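Local coordinates for protein 3-phytase (Klebsiella pneumoniae, PDB 2WNH) that probably removes phosphate groups from phytate (inositol hexakisphosphate) by hydrolysis, acting as a histidine acid phosphatase, at residues Val297-Asn302 with Gly389-Arg394; Leu323-Asp328 with Gly332-Arg337. The protein carries 3 engineered substitutions. One frame throughout, in Å; residues are numbered along the deposited sequence. Where two conformers were deposited one is given.

Interaction 1: residues Val297-Asn302 with Gly389-Arg394; sequences VRTLMN and GQRIDR
Arg391 lays its side chain across the C-terminal end of helix 291-301, meeting Leu300 first, then Thr299 and Asn302. Its CB lies 3.5 Å from Leu300 O and 4.0 Å from Leu300 CD2. CG and CD then run past the carbonyl of Leu300, with Arg391 CD 3.4 Å from Leu300 O. CG stands anti to the carbonyl carbon (chi1 -70°) and the chain stays extended to NE, which carries the guanidinium beyond Leu300. There Arg391 NH1 donates to Thr299 O at 2.8 Å, moderately bent (146°), with the oxygen close to the guanidinium plane. Asn302 N also donates to Thr299 O, from the opposite face of the carbonyl, so two bonds grip this oxygen. The amide of Asn302 covers one face of the guanidinium, stacked at 28° between planes and offset toward the rim; Asn302 ND2 and Arg391 NH1, both donors, do not bond. Water 1 donates a hydrogen bond to Leu300 O (2.7 Å) and accepts one from Arg391 N (2.8 Å). The hydroxyl of Thr299 turns to Asp254, while Leu300 also packs on helix 256-274. Asn302, with positive phi, ends the helix in a Schellman motif, and Arg391 stands third in a type I beta turn from Gly389 to Ile392: a Schellman-type helix end whose Thr299 carbonyl also takes a bond from an arginine of a distant beta turn.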
loop_
_atom_site.group_PDB
_atom_site.type_symbol
_atom_site.label_atom_id
_atom_site.label_comp_id
_atom_site.label_asym_id
_atom_site.label_seq_id
_atom_site.Cartn_x
_atom_site.Cartn_y
_atom_site.Cartn_z
ATOM N N VAL B 297 7.216 -34.781 -20.433
ATOM C CA VAL B 297 7.982 -34.832 -19.195
ATOM C C VAL B 297 7.348 -35.728 -18.118
ATOM O O VAL B 297 8.042 -36.572 -17.527
ATOM C CB VAL B 297 8.270 -33.417 -18.667
ATOM C CG1 VAL B 297 8.948 -33.503 -17.297
ATOM C CG2 VAL B 297 9.157 -32.682 -19.667
ATOM N N ARG B 298 6.050 -35.570 -17.842
ATOM C CA ARG B 298 5.415 -36.392 -16.817
ATOM C C ARG B 298 5.392 -37.861 -17.233
ATOM O O ARG B 298 5.479 -38.735 -16.390
ATOM C CB ARG B 298 4.011 -35.889 -16.413
ATOM C CG ARG B 298 2.979 -35.809 -17.532
ATOM C CD ARG B 298 2.074 -37.053 -17.641
ATOM N NE ARG B 298 1.164 -36.896 -18.783
ATOM C CZ ARG B 298 0.034 -36.184 -18.736
ATOM N NH1 ARG B 298 -0.308 -35.580 -17.606
ATOM N NH2 ARG B 298 -0.752 -36.063 -19.818
ATOM N N THR B 299 5.265 -38.127 -18.533
ATOM C CA THR B 299 5.370 -39.526 -18.995
ATOM C C THR B 299 6.731 -40.143 -18.667
ATOM O O THR B 299 6.801 -41.259 -18.133
ATOM C CB THR B 299 4.956 -39.663 -20.483
ATOM O OG1 THR B 299 3.540 -39.494 -20.546
ATOM C CG2 THR B 299 5.314 -41.042 -21.045
ATOM N N LEU B 300 7.804 -39.409 -18.958
ATOM C CA LEU B 300 9.159 -39.879 -18.639
ATOM C C LEU B 300 9.361 -40.039 -17.138
ATOM O O LEU B 300 10.051 -40.962 -16.674
ATOM C CB LEU B 300 10.222 -38.958 -19.266
ATOM C CG LEU B 300 10.248 -38.900 -20.801
ATOM C CD1 LEU B 300 11.291 -37.913 -21.225
ATOM C CD2 LEU B 300 10.522 -40.276 -21.375
ATOM N N MET B 301 8.727 -39.162 -16.359
ATOM C CA MET B 301 8.733 -39.267 -14.882
ATOM C C MET B 301 7.916 -40.433 -14.360
ATOM O O MET B 301 8.031 -40.778 -13.183
ATOM C CB MET B 301 8.226 -37.968 -14.236
ATOM C CG MET B 301 9.094 -36.745 -14.486
ATOM S SD MET B 301 8.203 -35.224 -14.045
ATOM C CE MET B 301 8.711 -35.017 -12.353
ATOM N N ASN B 302 7.068 -41.013 -15.219
ATOM C CA ASN B 302 6.064 -42.004 -14.788
ATOM C C ASN B 302 5.141 -41.441 -13.696
ATOM O O ASN B 302 4.815 -42.106 -12.712
ATOM C CB ASN B 302 6.749 -43.308 -14.340
ATOM C CG ASN B 302 5.895 -44.550 -14.591
ATOM O OD1 ASN B 302 6.235 -45.629 -14.114
ATOM N ND2 ASN B 302 4.817 -44.419 -15.351
ATOM N N GLY B 389 14.468 -40.093 -13.576
ATOM C CA GLY B 389 15.255 -40.052 -14.799
ATOM C C GLY B 389 15.404 -41.372 -15.550
ATOM O O GLY B 389 16.044 -41.396 -16.598
ATOM N N GLN B 390 14.793 -42.442 -15.038
ATOM C CA GLN B 390 14.992 -43.810 -15.581
ATOM C C GLN B 390 14.672 -43.965 -17.061
ATOM O O GLN B 390 15.267 -44.810 -17.729
ATOM C CB GLN B 390 14.056 -44.797 -14.902
ATOM C CG GLN B 390 14.306 -45.108 -13.483
ATOM C CD GLN B 390 13.176 -45.967 -12.946
ATOM O OE1 GLN B 390 13.111 -47.165 -13.242
ATOM N NE2 GLN B 390 12.253 -45.354 -12.184
ATOM N N ARG B 391 13.671 -43.221 -17.540
ATOM C CA ARG B 391 13.145 -43.395 -18.884
ATOM C C ARG B 391 13.769 -42.421 -19.861
ATOM O O ARG B 391 13.415 -42.436 -21.029
ATOM C CB ARG B 391 11.616 -43.215 -18.910
ATOM C CG ARG B 391 10.825 -44.319 -18.224
ATOM C CD ARG B 391 9.342 -43.956 -18.107
ATOM N NE ARG B 391 8.518 -45.158 -18.035
ATOM C CZ ARG B 391 7.189 -45.187 -18.171
ATOM N NH1 ARG B 391 6.490 -44.070 -18.364
ATOM N NH2 ARG B 391 6.547 -46.348 -18.103
ATOM N N ILE B 392 14.703 -41.584 -19.403
ATOM C CA ILE B 392 15.389 -40.649 -20.307
ATOM C C ILE B 392 16.148 -41.458 -21.366
ATOM O O ILE B 392 16.810 -42.443 -21.038
ATOM C CB ILE B 392 16.356 -39.711 -19.537
ATOM C CG1 ILE B 392 15.544 -38.646 -18.774
ATOM C CG2 ILE B 392 17.377 -39.043 -20.482
ATOM C CD1 ILE B 392 16.308 -37.924 -17.640
ATOM N N ASP B 393 16.011 -41.047 -22.624
ATOM C CA ASP B 393 16.796 -41.596 -23.712
ATOM C C ASP B 393 17.995 -40.677 -23.863
ATOM O O ASP B 393 17.864 -39.548 -24.352
ATOM C CB ASP B 393 15.976 -41.628 -25.014
ATOM C CG ASP B 393 16.760 -42.237 -26.164
ATOM O OD1 ASP B 393 17.199 -43.390 -26.017
ATOM O OD2 ASP B 393 16.946 -41.559 -27.198
ATOM N N ARG B 394 19.166 -41.151 -23.434
ATOM C CA ARG B 394 20.358 -40.299 -23.377
ATOM C C ARG B 394 20.775 -39.655 -24.704
ATOM O O ARG B 394 21.060 -38.458 -24.728
ATOM C CB ARG B 394 21.533 -41.008 -22.693
ATOM C CG ARG B 394 21.278 -41.340 -21.222
ATOM C CD ARG B 394 21.353 -40.077 -20.346
ATOM N NE ARG B 394 20.712 -40.285 -19.049
ATOM C CZ ARG B 394 20.347 -39.307 -18.225
ATOM N NH1 ARG B 394 20.539 -38.037 -18.570
ATOM N NH2 ARG B 394 19.769 -39.600 -17.070
HETATM O O HOH W 1 12.722 -40.641 -16.945
#

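Interaction 2: residues Leu323-Asp328 with Gly332-Arg337; sequences LERWRD and GERYLR
The beta hairpin of strands 320-328 and 334-342 joins these segments in antiparallel register. Trp326 and Tyr335 form a hydrogen-bonded pair, with backbone N to O distances of 2.9 Å both ways; Glu324 and Arg337 form the next such pair, beyond the non-hydrogen-bonded Arg325 and Leu336. Near the turn, Gly332 N donates to Asp328 O at 2.7 Å. Alongside Glu324, the extended Arg337, its CG anti to the backbone N (chi1 177°), brings NH1 into a salt bridge with Glu324 OE1 (3.0 Å) on the syn side, while Trp326 NE1 reaches the same oxygen at 2.9 Å on the anti side, from the other face of the carboxylate. Tyr75 and Tyr339 bind OE2 of Glu324, and Glu364 positions Arg337 through NE. On the face carrying Arg325, Arg327 and Arg334, Arg325 NE and Arg334 NE, 3.6 Å apart, share Glu17, whose carboxylate probably offsets their charge; Arg325 NH1 also donates to Val274 O. The Arg327 guanidinium lies 11° from parallel to that of Arg334; it binds Gln15 and reaches Asp13 of the second subunit. Water 2 links Arg327 NH1 to Gly332 O. With strand 14-24 bonded along strand 320-328, this is a hairpin within the mixed central sheet of a histidine acid phosphatase.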
loop_
_atom_site.group_PDB
_atom_site.type_symbol
_atom_site.label_atom_id
_atom_site.label_comp_id
_atom_site.label_asym_id
_atom_site.label_seq_id
_atom_site.Cartn_x
_atom_site.Cartn_y
_atom_site.Cartn_z
ATOM N N LEU B 323 9.515 -28.977 -9.436
ATOM C CA LEU B 323 10.489 -29.703 -8.607
ATOM C C LEU B 323 11.071 -28.718 -7.585
ATOM O O LEU B 323 11.516 -27.632 -7.960
ATOM C CB LEU B 323 11.642 -30.210 -9.465
ATOM C CG LEU B 323 11.297 -30.970 -10.745
ATOM C CD1 LEU B 323 12.595 -31.289 -11.522
ATOM C CD2 LEU B 323 10.506 -32.221 -10.435
ATOM N N GLU B 324 11.082 -29.120 -6.321
ATOM C CA GLU B 324 11.686 -28.323 -5.247
ATOM C C GLU B 324 12.771 -29.110 -4.514
ATOM O O GLU B 324 12.518 -30.216 -4.053
ATOM C CB GLU B 324 10.614 -27.922 -4.214
ATOM C CG GLU B 324 9.626 -26.838 -4.704
ATOM C CD GLU B 324 8.436 -26.623 -3.752
ATOM O OE1 GLU B 324 8.282 -27.368 -2.745
ATOM O OE2 GLU B 324 7.619 -25.710 -4.017
ATOM N N ARG B 325 13.950 -28.510 -4.364
ATOM C CA ARG B 325 14.987 -29.081 -3.488
ATOM C C ARG B 325 14.890 -28.466 -2.105
ATOM O O ARG B 325 14.967 -27.248 -1.959
ATOM C CB ARG B 325 16.398 -28.841 -4.048
ATOM C CG ARG B 325 17.458 -29.656 -3.286
ATOM C CD ARG B 325 18.827 -29.457 -3.872
ATOM N NE ARG B 325 19.474 -28.221 -3.446
ATOM C CZ ARG B 325 19.819 -27.226 -4.261
ATOM N NH1 ARG B 325 19.538 -27.282 -5.566
ATOM N NH2 ARG B 325 20.434 -26.156 -3.768
ATOM N N TRP B 326 14.707 -29.338 -1.110
ATOM C CA TRP B 326 14.602 -28.990 0.293
ATOM C C TRP B 326 15.771 -29.561 1.070
ATOM O O TRP B 326 16.373 -30.549 0.678
ATOM C CB TRP B 326 13.320 -29.559 0.886
ATOM C CG TRP B 326 12.067 -28.849 0.420
ATOM C CD1 TRP B 326 11.360 -29.074 -0.750
ATOM C CD2 TRP B 326 11.364 -27.803 1.111
ATOM N NE1 TRP B 326 10.276 -28.239 -0.811
ATOM C CE2 TRP B 326 10.247 -27.448 0.310
ATOM C CE3 TRP B 326 11.573 -27.130 2.325
ATOM C CZ2 TRP B 326 9.336 -26.440 0.687
ATOM C CZ3 TRP B 326 10.659 -26.124 2.707
ATOM C CH2 TRP B 326 9.549 -25.800 1.888
ATOM N N ARG B 327 16.068 -28.936 2.197
ATOM C CA ARG B 327 17.159 -29.392 3.052
ATOM C C ARG B 327 16.635 -29.498 4.468
ATOM O O ARG B 327 15.913 -28.610 4.959
ATOM C CB ARG B 327 18.314 -28.403 2.980
ATOM C CG ARG B 327 19.483 -28.770 3.830
ATOM C CD ARG B 327 20.735 -28.208 3.201
ATOM N NE ARG B 327 20.726 -26.740 3.197
ATOM C CZ ARG B 327 21.726 -26.005 2.724
ATOM N NH1 ARG B 327 22.802 -26.602 2.222
ATOM N NH2 ARG B 327 21.650 -24.675 2.751
ATOM N N ASP B 328 16.989 -30.613 5.115
ATOM C CA ASP B 328 16.799 -30.785 6.535
ATOM C C ASP B 328 17.864 -29.944 7.273
ATOM O O ASP B 328 19.038 -30.298 7.249
ATOM C CB ASP B 328 16.960 -32.279 6.864
ATOM C CG ASP B 328 16.780 -32.591 8.351
ATOM O OD1 ASP B 328 16.511 -31.675 9.156
ATOM O OD2 ASP B 328 16.911 -33.775 8.709
ATOM N N GLY B 332 21.605 -31.096 7.064
ATOM C CA GLY B 332 22.076 -30.777 5.716
ATOM C C GLY B 332 21.651 -31.794 4.659
ATOM O O GLY B 332 22.030 -31.664 3.495
ATOM N N GLU B 333 20.875 -32.803 5.053
ATOM C CA GLU B 333 20.416 -33.820 4.087
ATOM C C GLU B 333 19.367 -33.257 3.113
ATOM O O GLU B 333 18.435 -32.582 3.555
ATOM C CB GLU B 333 19.813 -35.029 4.819
ATOM C CG GLU B 333 19.726 -36.316 3.986
ATOM C CD GLU B 333 21.091 -36.892 3.578
ATOM O OE1 GLU B 333 22.032 -36.915 4.412
ATOM O OE2 GLU B 333 21.216 -37.332 2.413
ATOM N N ARG B 334 19.505 -33.576 1.820
ATOM C CA ARG B 334 18.646 -33.002 0.791
ATOM C C ARG B 334 17.544 -33.956 0.323
ATOM O O ARG B 334 17.710 -35.194 0.304
ATOM C CB ARG B 334 19.479 -32.513 -0.384
ATOM C CG ARG B 334 20.255 -31.255 -0.021
ATOM C CD ARG B 334 21.311 -30.943 -1.026
ATOM N NE ARG B 334 21.654 -29.525 -0.962
ATOM C CZ ARG B 334 22.859 -29.024 -1.248
ATOM N NH1 ARG B 334 23.868 -29.836 -1.574
ATOM N NH2 ARG B 334 23.062 -27.709 -1.189
ATOM N N TYR B 335 16.410 -33.341 -0.020
ATOM C CA TYR B 335 15.188 -34.018 -0.427
ATOM C C TYR B 335 14.611 -33.318 -1.645
ATOM O O TYR B 335 14.904 -32.167 -1.887
ATOM C CB TYR B 335 14.160 -33.953 0.696
ATOM C CG TYR B 335 14.513 -34.831 1.862
ATOM C CD1 TYR B 335 15.467 -34.416 2.806
ATOM C CD2 TYR B 335 13.899 -36.087 2.032
ATOM C CE1 TYR B 335 15.803 -35.225 3.901
ATOM C CE2 TYR B 335 14.232 -36.898 3.117
ATOM C CZ TYR B 335 15.183 -36.461 4.035
ATOM O OH TYR B 335 15.527 -37.250 5.108
ATOM N N LEU B 336 13.781 -34.033 -2.390
ATOM C CA LEU B 336 13.083 -33.478 -3.531
ATOM C C LEU B 336 11.579 -33.576 -3.285
ATOM O O LEU B 336 11.103 -34.564 -2.733
ATOM C CB LEU B 336 13.484 -34.251 -4.790
ATOM C CG LEU B 336 13.000 -33.704 -6.125
ATOM C CD1 LEU B 336 13.705 -32.389 -6.440
ATOM C CD2 LEU B 336 13.219 -34.730 -7.242
ATOM N N ARG B 337 10.854 -32.521 -3.658
ATOM C CA ARG B 337 9.394 -32.533 -3.720
ATOM C C ARG B 337 8.999 -32.316 -5.172
ATOM O O ARG B 337 9.584 -31.472 -5.866
ATOM C CB ARG B 337 8.835 -31.411 -2.837
ATOM C CG ARG B 337 7.339 -31.296 -2.876
ATOM C CD ARG B 337 6.864 -30.309 -1.852
ATOM N NE ARG B 337 5.417 -30.198 -1.894
ATOM C CZ ARG B 337 4.761 -29.050 -1.969
ATOM N NH1 ARG B 337 5.423 -27.896 -2.032
ATOM N NH2 ARG B 337 3.434 -29.066 -1.985
HETATM O O HOH W 2 23.552 -29.391 2.494
HETATM O O HOH W 3 17.224 -35.921 6.882
#

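Overall arrangement
From the N terminus, strand 14-24 comes first and later pairs with strand 320-328. Much further on, helix 291-301 brings in residues 297-302, the first half of interaction 1. The chain then enters strand 320-328, turns through residues 329-331 and returns along strand 334-342, so interaction 2 closes a short hairpin loop. Only after strands 361-364, 371-373 and 376-380 and helix 381-388 do residues 389-394 return to the end of helix 291-301. Interaction 1 thus closes a long loop in which interaction 2 is nested. Their centres are about 20 Å apart, yet in one of the two conformers of Met301 its CE comes 3.8 Å from Leu323 CD2, joining helix to sheet.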